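Local coordinates for 4-amino-4-deoxy-L-arabinose transferase or related glycosyltransferases of PMT family (Cupriavidus metallidurans, PDB 5EZM), which probably transfers aminoarabinose to lipid A as a zinc-binding integral membrane glycosyltransferase of the GT-C fold, at residues W45-E59 / E107-L119. Residues are numbered along the deposited sequence; the frame is centred on the assembly and turned at random.
Sequences WFVSLDMRHLVGPDE and EWQARLAVALSGL. With MPG ([(Z)-octadec-9-enyl] (2R)-2,3-bis(oxidanyl)propanoate), chain B; MPG ([(Z)-octadec-9-enyl] (2R)-2,3-bis(oxidanyl)propanoate), chain C.
The backbones come closest at Asp50 and Trp108, whose CA atoms lie 4.5 Å apart, and diverge to 7.6 Å between the CA atoms of Phe46 and Ala115 and 7.8 Å between those of Glu59 and Ala110. Arg111, at the break between helices 107-110 and 112-133, reaches toward the connection between helices 31-47 and 58-72. Its NE and NH2 grip the carbonyl oxygen of Leu49 side-on, NE at 3.0 Å on a lone pair. NH1 makes a salt bridge to Glu59 OE2 at 2.8 Å, which lies in the guanidinium plane. Leu54 CD2 lies over one face of the Arg111 guanidinium and Arg52 NH2 over the other, the guanidinium planes of Arg52 and Arg111 being 44° apart. Arg52, Glu59 and Arg111 form a salt-bridge network, in which the shared carboxylate would offset the two positive charges, although its bond to Arg52 is weak. The backbone carbonyl of His156 also binds Arg52. Farther along, Trp45, its CG anti to the backbone N (chi1 -171°), directs NE1 to Ala115 O at 3.3 Å, above the carbonyl plane. Leu119 CD2 covers a face of the same indole in a CH-pi contact, 3.7 Å from the five-membered ring centroid, while Leu119 CD1 touches Phe46 CZ. Leu49 fills the middle, packing CD1 on Ala115 CB. At the lipid-facing margin, Asp50 meets the edge of the Trp108 indole, carboxylate and ring planes 77° apart, and the hydrocarbon chain of a bound octadecenyl dihydroxypropanoate lipid runs over a face of that ring and against Phe46. The contact thus joins the ends of two predicted transmembrane helices, with helix 435-456 packed against Trp45 and Arg52, and helices 91-103 and 160-178 against Val114.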
ATOM      1  N   TRP A  45     -10.084 -11.313   5.311  1.00 64.86           N
ATOM      2  CA  TRP A  45      -9.622 -10.003   4.868  1.00 62.54           C
ATOM      3  C   TRP A  45      -9.273  -9.106   6.047  1.00 62.89           C
ATOM      4  O   TRP A  45      -8.253  -8.406   6.023  1.00 62.81           O
ATOM      5  CB  TRP A  45     -10.695  -9.357   3.994  1.00 60.88           C
ATOM      6  CG  TRP A  45     -10.269  -8.098   3.311  1.00 57.54           C
ATOM      7  CD1 TRP A  45     -10.403  -6.824   3.781  1.00 55.21           C
ATOM      8  CD2 TRP A  45      -9.659  -7.990   2.020  1.00 56.99           C
ATOM      9  NE1 TRP A  45      -9.906  -5.930   2.864  1.00 55.30           N
ATOM     10  CE2 TRP A  45      -9.442  -6.621   1.776  1.00 55.64           C
ATOM     11  CE3 TRP A  45      -9.271  -8.918   1.049  1.00 58.47           C
ATOM     12  CZ2 TRP A  45      -8.856  -6.159   0.600  1.00 56.22           C
ATOM     13  CZ3 TRP A  45      -8.688  -8.457  -0.115  1.00 57.51           C
ATOM     14  CH2 TRP A  45      -8.488  -7.090  -0.331  1.00 56.45           C
ATOM     15  N   PHE A  46     -10.094  -9.118   7.094  1.00 64.06           N
ATOM     16  CA  PHE A  46      -9.906  -8.205   8.217  1.00 64.83           C
ATOM     17  C   PHE A  46      -9.085  -8.801   9.352  1.00 64.69           C
ATOM     18  O   PHE A  46      -8.234  -8.103   9.918  1.00 63.92           O
ATOM     19  CB  PHE A  46     -11.263  -7.727   8.743  1.00 63.95           C
ATOM     20  CG  PHE A  46     -11.945  -6.761   7.817  1.00 63.28           C
ATOM     21  CD1 PHE A  46     -11.609  -5.417   7.831  1.00 62.07           C
ATOM     22  CD2 PHE A  46     -12.898  -7.200   6.914  1.00 64.87           C
ATOM     23  CE1 PHE A  46     -12.219  -4.525   6.971  1.00 62.38           C
ATOM     24  CE2 PHE A  46     -13.514  -6.310   6.050  1.00 66.09           C
ATOM     25  CZ  PHE A  46     -13.173  -4.972   6.080  1.00 64.41           C
ATOM     26  N   VAL A  47      -9.306 -10.073   9.696  1.00 64.45           N
ATOM     27  CA  VAL A  47      -8.521 -10.704  10.755  1.00 62.84           C
ATOM     28  C   VAL A  47      -7.032 -10.629  10.429  1.00 63.26           C
ATOM     29  O   VAL A  47      -6.213 -10.236  11.270  1.00 64.42           O
ATOM     30  CB  VAL A  47      -8.982 -12.155  10.978  1.00 59.87           C
ATOM     31  CG1 VAL A  47      -7.978 -12.907  11.846  1.00 59.75           C
ATOM     32  CG2 VAL A  47     -10.364 -12.175  11.613  1.00 57.66           C
ATOM     33  N   SER A  48      -6.667 -10.971   9.190  1.00 62.39           N
ATOM     34  CA  SER A  48      -5.268 -10.922   8.776  1.00 62.42           C
ATOM     35  C   SER A  48      -4.661  -9.531   8.914  1.00 63.38           C
ATOM     36  O   SER A  48      -3.431  -9.402   8.918  1.00 64.48           O
ATOM     37  CB  SER A  48      -5.130 -11.407   7.332  1.00 62.54           C
ATOM     38  OG  SER A  48      -5.995 -10.688   6.471  1.00 63.26           O
ATOM     39  N   LEU A  49      -5.489  -8.488   9.028  1.00 61.44           N
ATOM     40  CA  LEU A  49      -4.951  -7.151   9.245  1.00 59.30           C
ATOM     41  C   LEU A  49      -4.217  -7.045  10.575  1.00 61.45           C
ATOM     42  O   LEU A  49      -3.216  -6.328  10.673  1.00 60.91           O
ATOM     43  CB  LEU A  49      -6.073  -6.116   9.190  1.00 57.74           C
ATOM     44  CG  LEU A  49      -6.696  -5.805   7.832  1.00 56.68           C
ATOM     45  CD1 LEU A  49      -7.804  -4.780   8.001  1.00 55.35           C
ATOM     46  CD2 LEU A  49      -5.639  -5.304   6.863  1.00 55.53           C
ATOM     47  N   ASP A  50      -4.688  -7.750  11.603  1.00 63.93           N
ATOM     48  CA  ASP A  50      -4.201  -7.575  12.967  1.00 65.90           C
ATOM     49  C   ASP A  50      -3.320  -8.737  13.412  1.00 66.33           C
ATOM     50  O   ASP A  50      -3.378  -9.174  14.562  1.00 67.11           O
ATOM     51  CB  ASP A  50      -5.367  -7.402  13.935  1.00 70.50           C
ATOM     52  CG  ASP A  50      -4.945  -6.787  15.253  1.00 76.23           C
ATOM     53  OD1 ASP A  50      -4.051  -5.912  15.250  1.00 77.70           O
ATOM     54  OD2 ASP A  50      -5.511  -7.180  16.295  1.00 79.95           O
ATOM     55  N   MET A  51      -2.490  -9.255  12.506  1.00 66.78           N
ATOM     56  CA  MET A  51      -1.646 -10.395  12.837  1.00 66.87           C
ATOM     57  C   MET A  51      -0.179 -10.166  12.493  1.00 66.21           C
ATOM     58  O   MET A  51       0.615 -11.111  12.553  1.00 68.91           O
ATOM     59  CB  MET A  51      -2.174 -11.660  12.151  1.00 65.23           C
ATOM     60  CG  MET A  51      -3.563 -12.047  12.647  1.00 65.38           C
ATOM     61  SD  MET A  51      -3.985 -13.784  12.437  1.00 68.08           S
ATOM     62  CE  MET A  51      -4.536 -13.807  10.740  1.00 67.75           C
ATOM     63  N   ARG A  52       0.204  -8.938  12.155  1.00 61.96           N
ATOM     64  CA  ARG A  52       1.598  -8.598  11.920  1.00 59.58           C
ATOM     65  C   ARG A  52       1.908  -7.277  12.606  1.00 59.92           C
ATOM     66  O   ARG A  52       1.061  -6.380  12.648  1.00 62.65           O
ATOM     67  CB  ARG A  52       1.916  -8.484  10.423  1.00 57.64           C
ATOM     68  CG  ARG A  52       1.581  -9.712   9.596  1.00 57.53           C
ATOM     69  CD  ARG A  52       1.939  -9.500   8.129  1.00 58.54           C
ATOM     70  NE  ARG A  52       1.221  -8.375   7.537  1.00 60.90           N
ATOM     71  CZ  ARG A  52       1.747  -7.170   7.332  1.00 63.31           C
ATOM     72  NH1 ARG A  52       3.007  -6.925   7.667  1.00 64.00           N
ATOM     73  NH2 ARG A  52       1.014  -6.205   6.789  1.00 63.61           N
ATOM     74  N   HIS A  53       3.116  -7.163  13.148  1.00 56.54           N
ATOM     75  CA  HIS A  53       3.575  -5.869  13.621  1.00 53.67           C
ATOM     76  C   HIS A  53       3.881  -4.963  12.435  1.00 54.67           C
ATOM     77  O   HIS A  53       4.076  -5.420  11.305  1.00 55.72           O
ATOM     78  CB  HIS A  53       4.807  -6.024  14.508  1.00 52.70           C
ATOM     79  CG  HIS A  53       4.514  -6.637  15.840  1.00 53.19           C
ATOM     80  ND1 HIS A  53       4.669  -7.984  16.090  1.00 54.54           N
ATOM     81  CD2 HIS A  53       4.065  -6.091  16.993  1.00 53.27           C
ATOM     82  CE1 HIS A  53       4.334  -8.240  17.341  1.00 54.38           C
ATOM     83  NE2 HIS A  53       3.961  -7.107  17.911  1.00 54.53           N
ATOM     84  N   LEU A  54       3.918  -3.659  12.703  1.00 55.67           N
ATOM     85  CA  LEU A  54       4.080  -2.679  11.636  1.00 55.98           C
ATOM     86  C   LEU A  54       5.472  -2.774  11.025  1.00 57.07           C
ATOM     87  O   LEU A  54       6.479  -2.820  11.740  1.00 57.66           O
ATOM     88  CB  LEU A  54       3.829  -1.268  12.165  1.00 54.67           C
ATOM     89  CG  LEU A  54       2.409  -0.972  12.647  1.00 53.71           C
ATOM     90  CD1 LEU A  54       2.289   0.479  13.066  1.00 51.53           C
ATOM     91  CD2 LEU A  54       1.393  -1.308  11.568  1.00 53.66           C
ATOM     92  N   VAL A  55       5.523  -2.800   9.698  1.00 56.86           N
ATOM     93  CA  VAL A  55       6.764  -2.961   8.952  1.00 56.74           C
ATOM     94  C   VAL A  55       7.189  -1.588   8.443  1.00 58.35           C
ATOM     95  O   VAL A  55       6.503  -0.981   7.612  1.00 59.63           O
ATOM     96  CB  VAL A  55       6.598  -3.963   7.802  1.00 52.13           C
ATOM     97  CG1 VAL A  55       7.817  -3.944   6.887  1.00 49.43           C
ATOM     98  CG2 VAL A  55       6.355  -5.362   8.356  1.00 50.84           C
ATOM     99  N   GLY A  56       8.320  -1.095   8.937  1.00 57.13           N
ATOM    100  CA  GLY A  56       8.857   0.172   8.474  1.00 57.55           C
ATOM    101  C   GLY A  56       9.481   0.068   7.096  1.00 60.33           C
ATOM    102  O   GLY A  56       9.834  -1.025   6.655  1.00 63.21           O
ATOM    103  N   PRO A  57       9.629   1.205   6.403  1.00 60.85           N
ATOM    104  CA  PRO A  57       9.237   2.539   6.875  1.00 62.49           C
ATOM    105  C   PRO A  57       7.761   2.884   6.683  1.00 63.83           C
ATOM    106  O   PRO A  57       7.202   3.576   7.532  1.00 63.98           O
ATOM    107  CB  PRO A  57      10.106   3.468   6.025  1.00 61.84           C
ATOM    108  CG  PRO A  57      10.338   2.713   4.769  1.00 59.56           C
ATOM    109  CD  PRO A  57      10.421   1.269   5.162  1.00 58.94           C
ATOM    110  N   ASP A  58       7.147   2.390   5.605  1.00 65.75           N
ATOM    111  CA  ASP A  58       5.848   2.902   5.169  1.00 66.59           C
ATOM    112  C   ASP A  58       4.770   2.710   6.233  1.00 60.30           C
ATOM    113  O   ASP A  58       4.155   3.682   6.691  1.00 58.00           O
ATOM    114  CB  ASP A  58       5.441   2.228   3.860  1.00 73.42           C
ATOM    115  CG  ASP A  58       6.336   2.623   2.705  1.00 79.84           C
ATOM    116  OD1 ASP A  58       6.795   3.785   2.687  1.00 81.68           O
ATOM    117  OD2 ASP A  58       6.582   1.774   1.822  1.00 82.82           O
ATOM    118  N   GLU A  59       4.511   1.458   6.622  1.00 59.08           N
ATOM    119  CA  GLU A  59       3.448   1.180   7.586  1.00 59.48           C
ATOM    120  C   GLU A  59       3.634   1.989   8.861  1.00 58.05           C
ATOM    121  O   GLU A  59       2.692   2.624   9.359  1.00 58.44           O
ATOM    122  CB  GLU A  59       3.405  -0.313   7.914  1.00 58.59           C
ATOM    123  CG  GLU A  59       2.985  -1.201   6.769  1.00 56.88           C
ATOM    124  CD  GLU A  59       2.490  -2.545   7.252  1.00 55.71           C
ATOM    125  OE1 GLU A  59       3.233  -3.219   8.000  1.00 55.52           O
ATOM    126  OE2 GLU A  59       1.350  -2.917   6.899  1.00 54.89           O
ATOM    127  N   GLU A 107      -2.584  -2.018  15.170  1.00 58.00           N
ATOM    128  CA  GLU A 107      -2.069  -2.436  13.872  1.00 58.41           C
ATOM    129  C   GLU A 107      -3.170  -2.458  12.818  1.00 59.42           C
ATOM    130  O   GLU A 107      -3.035  -1.840  11.757  1.00 62.22           O
ATOM    131  CB  GLU A 107      -1.405  -3.809  13.987  1.00 59.70           C
ATOM    132  CG  GLU A 107      -0.000  -3.784  14.573  1.00 62.06           C
ATOM    133  CD  GLU A 107       0.022  -3.743  16.094  1.00 64.22           C
ATOM    134  OE1 GLU A 107      -0.985  -3.327  16.707  1.00 65.07           O
ATOM    135  OE2 GLU A 107       1.055  -4.133  16.679  1.00 64.25           O
ATOM    136  N   TRP A 108      -4.274  -3.162  13.092  1.00 57.57           N
ATOM    137  CA  TRP A 108      -5.302  -3.308  12.066  1.00 55.66           C
ATOM    138  C   TRP A 108      -6.002  -1.989  11.777  1.00 56.28           C
ATOM    139  O   TRP A 108      -6.423  -1.755  10.638  1.00 60.04           O
ATOM    140  CB  TRP A 108      -6.318  -4.385  12.456  1.00 54.55           C
ATOM    141  CG  TRP A 108      -7.257  -4.043  13.586  1.00 54.76           C
ATOM    142  CD1 TRP A 108      -7.130  -4.409  14.896  1.00 53.02           C
ATOM    143  CD2 TRP A 108      -8.484  -3.304  13.496  1.00 55.09           C
ATOM    144  NE1 TRP A 108      -8.193  -3.933  15.628  1.00 51.63           N
ATOM    145  CE2 TRP A 108      -9.037  -3.252  14.791  1.00 52.93           C
ATOM    146  CE3 TRP A 108      -9.166  -2.679  12.447  1.00 56.49           C
ATOM    147  CZ2 TRP A 108     -10.237  -2.598  15.067  1.00 54.31           C
ATOM    148  CZ3 TRP A 108     -10.361  -2.030  12.724  1.00 57.09           C
ATOM    149  CH2 TRP A 108     -10.882  -1.996  14.022  1.00 55.28           C
ATOM    150  N   GLN A 109      -6.131  -1.115  12.778  1.00 54.30           N
ATOM    151  CA  GLN A 109      -6.691   0.207  12.518  1.00 54.85           C
ATOM    152  C   GLN A 109      -5.779   1.020  11.609  1.00 55.54           C
ATOM    153  O   GLN A 109      -6.253   1.764  10.743  1.00 56.42           O
ATOM    154  CB  GLN A 109      -6.934   0.946  13.833  1.00 57.02           C
ATOM    155  CG  GLN A 109      -7.952   0.281  14.750  1.00 60.47           C
ATOM    156  CD  GLN A 109      -7.313  -0.659  15.751  1.00 61.49           C
ATOM    157  OE1 GLN A 109      -6.339  -1.348  15.440  1.00 64.82           O
ATOM    158  NE2 GLN A 109      -7.854  -0.687  16.966  1.00 58.20           N
ATOM    159  N   ALA A 110      -4.465   0.886  11.786  1.00 55.68           N
ATOM    160  CA  ALA A 110      -3.527   1.610  10.941  1.00 56.54           C
ATOM    161  C   ALA A 110      -3.525   1.099   9.506  1.00 56.68           C
ATOM    162  O   ALA A 110      -3.086   1.823   8.605  1.00 55.57           O
ATOM    163  CB  ALA A 110      -2.121   1.519  11.533  1.00 57.00           C
ATOM    164  N   ARG A 111      -4.001  -0.125   9.277  1.00 57.04           N
ATOM    165  CA  ARG A 111      -4.092  -0.704   7.944  1.00 55.59           C
ATOM    166  C   ARG A 111      -5.502  -0.643   7.382  1.00 57.12           C
ATOM    167  O   ARG A 111      -5.791  -1.309   6.384  1.00 59.36           O
ATOM    168  CB  ARG A 111      -3.597  -2.152   7.962  1.00 54.59           C
ATOM    169  CG  ARG A 111      -2.100  -2.280   8.228  1.00 55.67           C
ATOM    170  CD  ARG A 111      -1.599  -3.691   7.995  1.00 53.82           C
ATOM    171  NE  ARG A 111      -1.437  -4.430   9.239  1.00 55.23           N
ATOM    172  CZ  ARG A 111      -0.263  -4.726   9.788  1.00 54.90           C
ATOM    173  NH1 ARG A 111       0.864  -4.347   9.200  1.00 51.73           N
ATOM    174  NH2 ARG A 111      -0.216  -5.408  10.924  1.00 56.61           N
ATOM    175  N   LEU A 112      -6.383   0.150   7.992  1.00 56.91           N
ATOM    176  CA  LEU A 112      -7.791   0.118   7.613  1.00 58.87           C
ATOM    177  C   LEU A 112      -8.025   0.805   6.271  1.00 61.26           C
ATOM    178  O   LEU A 112      -8.832   0.336   5.457  1.00 61.70           O
ATOM    179  CB  LEU A 112      -8.630   0.766   8.713  1.00 59.08           C
ATOM    180  CG  LEU A 112     -10.094   0.345   8.779  1.00 62.83           C
ATOM    181  CD1 LEU A 112     -10.197  -1.150   9.034  1.00 62.88           C
ATOM    182  CD2 LEU A 112     -10.818   1.129   9.861  1.00 65.65           C
ATOM    183  N   ALA A 113      -7.323   1.914   6.020  1.00 61.44           N
ATOM    184  CA  ALA A 113      -7.505   2.646   4.771  1.00 60.30           C
ATOM    185  C   ALA A 113      -7.165   1.780   3.564  1.00 60.52           C
ATOM    186  O   ALA A 113      -7.879   1.799   2.555  1.00 62.30           O
ATOM    187  CB  ALA A 113      -6.653   3.914   4.779  1.00 59.77           C
ATOM    188  N   VAL A 114      -6.082   1.003   3.650  1.00 58.35           N
ATOM    189  CA  VAL A 114      -5.686   0.199   2.500  1.00 57.48           C
ATOM    190  C   VAL A 114      -6.613  -0.998   2.324  1.00 58.47           C
ATOM    191  O   VAL A 114      -6.883  -1.417   1.191  1.00 59.66           O
ATOM    192  CB  VAL A 114      -4.210  -0.225   2.620  1.00 53.24           C
ATOM    193  CG1 VAL A 114      -3.318   0.998   2.578  1.00 51.25           C
ATOM    194  CG2 VAL A 114      -3.970  -1.003   3.895  1.00 51.96           C
ATOM    195  N   ALA A 115      -7.125  -1.564   3.420  1.00 56.59           N
ATOM    196  CA  ALA A 115      -8.051  -2.687   3.294  1.00 56.19           C
ATOM    197  C   ALA A 115      -9.356  -2.239   2.652  1.00 58.55           C
ATOM    198  O   ALA A 115      -9.856  -2.879   1.714  1.00 62.38           O
ATOM    199  CB  ALA A 115      -8.312  -3.318   4.661  1.00 54.60           C
ATOM    200  N   LEU A 116      -9.915  -1.126   3.138  1.00 56.50           N
ATOM    201  CA  LEU A 116     -11.122  -0.592   2.521  1.00 57.68           C
ATOM    202  C   LEU A 116     -10.866  -0.175   1.078  1.00 60.31           C
ATOM    203  O   LEU A 116     -11.753  -0.314   0.229  1.00 60.04           O
ATOM    204  CB  LEU A 116     -11.661   0.584   3.335  1.00 55.88           C
ATOM    205  CG  LEU A 116     -12.062   0.265   4.778  1.00 54.70           C
ATOM    206  CD1 LEU A 116     -12.629   1.502   5.455  1.00 56.75           C
ATOM    207  CD2 LEU A 116     -13.058  -0.883   4.829  1.00 52.09           C
ATOM    208  N   SER A 117      -9.663   0.324   0.778  1.00 59.57           N
ATOM    209  CA  SER A 117      -9.336   0.639  -0.608  1.00 60.47           C
ATOM    210  C   SER A 117      -9.350  -0.613  -1.470  1.00 61.75           C
ATOM    211  O   SER A 117      -9.850  -0.590  -2.601  1.00 66.41           O
ATOM    212  CB  SER A 117      -7.977   1.328  -0.689  1.00 62.95           C
ATOM    213  OG  SER A 117      -8.043   2.632  -0.147  1.00 65.32           O
ATOM    214  N   GLY A 118      -8.805  -1.717  -0.956  1.00 59.00           N
ATOM    215  CA  GLY A 118      -8.823  -2.958  -1.716  1.00 57.97           C
ATOM    216  C   GLY A 118     -10.232  -3.442  -1.992  1.00 57.86           C
ATOM    217  O   GLY A 118     -10.589  -3.749  -3.137  1.00 60.43           O
ATOM    218  N   LEU A 119     -11.061  -3.506  -0.942  1.00 55.62           N
ATOM    219  CA  LEU A 119     -12.457  -3.882  -1.141  1.00 56.81           C
ATOM    220  C   LEU A 119     -13.140  -2.952  -2.134  1.00 57.87           C
ATOM    221  O   LEU A 119     -13.930  -3.399  -2.974  1.00 58.20           O
ATOM    222  CB  LEU A 119     -13.202  -3.873   0.192  1.00 58.53           C
ATOM    223  CG  LEU A 119     -12.754  -4.900   1.229  1.00 58.28           C
ATOM    224  CD1 LEU A 119     -13.592  -4.772   2.494  1.00 56.91           C
ATOM    225  CD2 LEU A 119     -12.845  -6.303   0.651  1.00 58.54           C
TER
HETATM  226  C2  MPG B 641      -8.173  -9.441  14.825  1.00 80.07           C
HETATM  227  C3  MPG B 641      -9.156  -8.277  14.825  1.00 77.99           C
HETATM  228  C4  MPG B 641      -9.608  -7.887  13.427  1.00 75.58           C
HETATM  229  C5  MPG B 641     -10.458  -6.607  13.451  1.00 75.47           C
HETATM  230  C6  MPG B 641     -11.314  -6.417  12.187  1.00 74.87           C
HETATM  231  C7  MPG B 641     -12.227  -5.180  12.297  1.00 73.24           C
HETATM  232  C8  MPG B 641     -13.086  -4.952  11.031  1.00 72.41           C
HETATM  233  C9  MPG B 641     -13.699  -3.532  10.981  1.00 72.29           C
HETATM  234  C10 MPG B 641     -14.324  -3.206   9.597  1.00 73.47           C
HETATM  235  C11 MPG B 641     -14.655  -1.707   9.432  1.00 75.27           C
HETATM  236  C12 MPG B 641     -15.455  -1.405   8.118  1.00 74.87           C
HETATM  237  C1  MPG B 641      -7.623  -9.743  16.222  1.00 80.55           C
HETATM  238  C2  MPG C 622      -4.623 -18.449   7.293  1.00 77.73           C
HETATM  239  C3  MPG C 622      -5.249 -17.080   7.533  1.00 77.37           C
HETATM  240  C4  MPG C 622      -5.688 -16.884   8.976  1.00 76.30           C
HETATM  241  C5  MPG C 622      -6.921 -15.974   9.080  1.00 76.15           C
HETATM  242  C6  MPG C 622      -7.767 -16.275  10.328  1.00 76.77           C
HETATM  243  C1  MPG C 622      -5.130 -19.102   6.004  1.00 77.09           C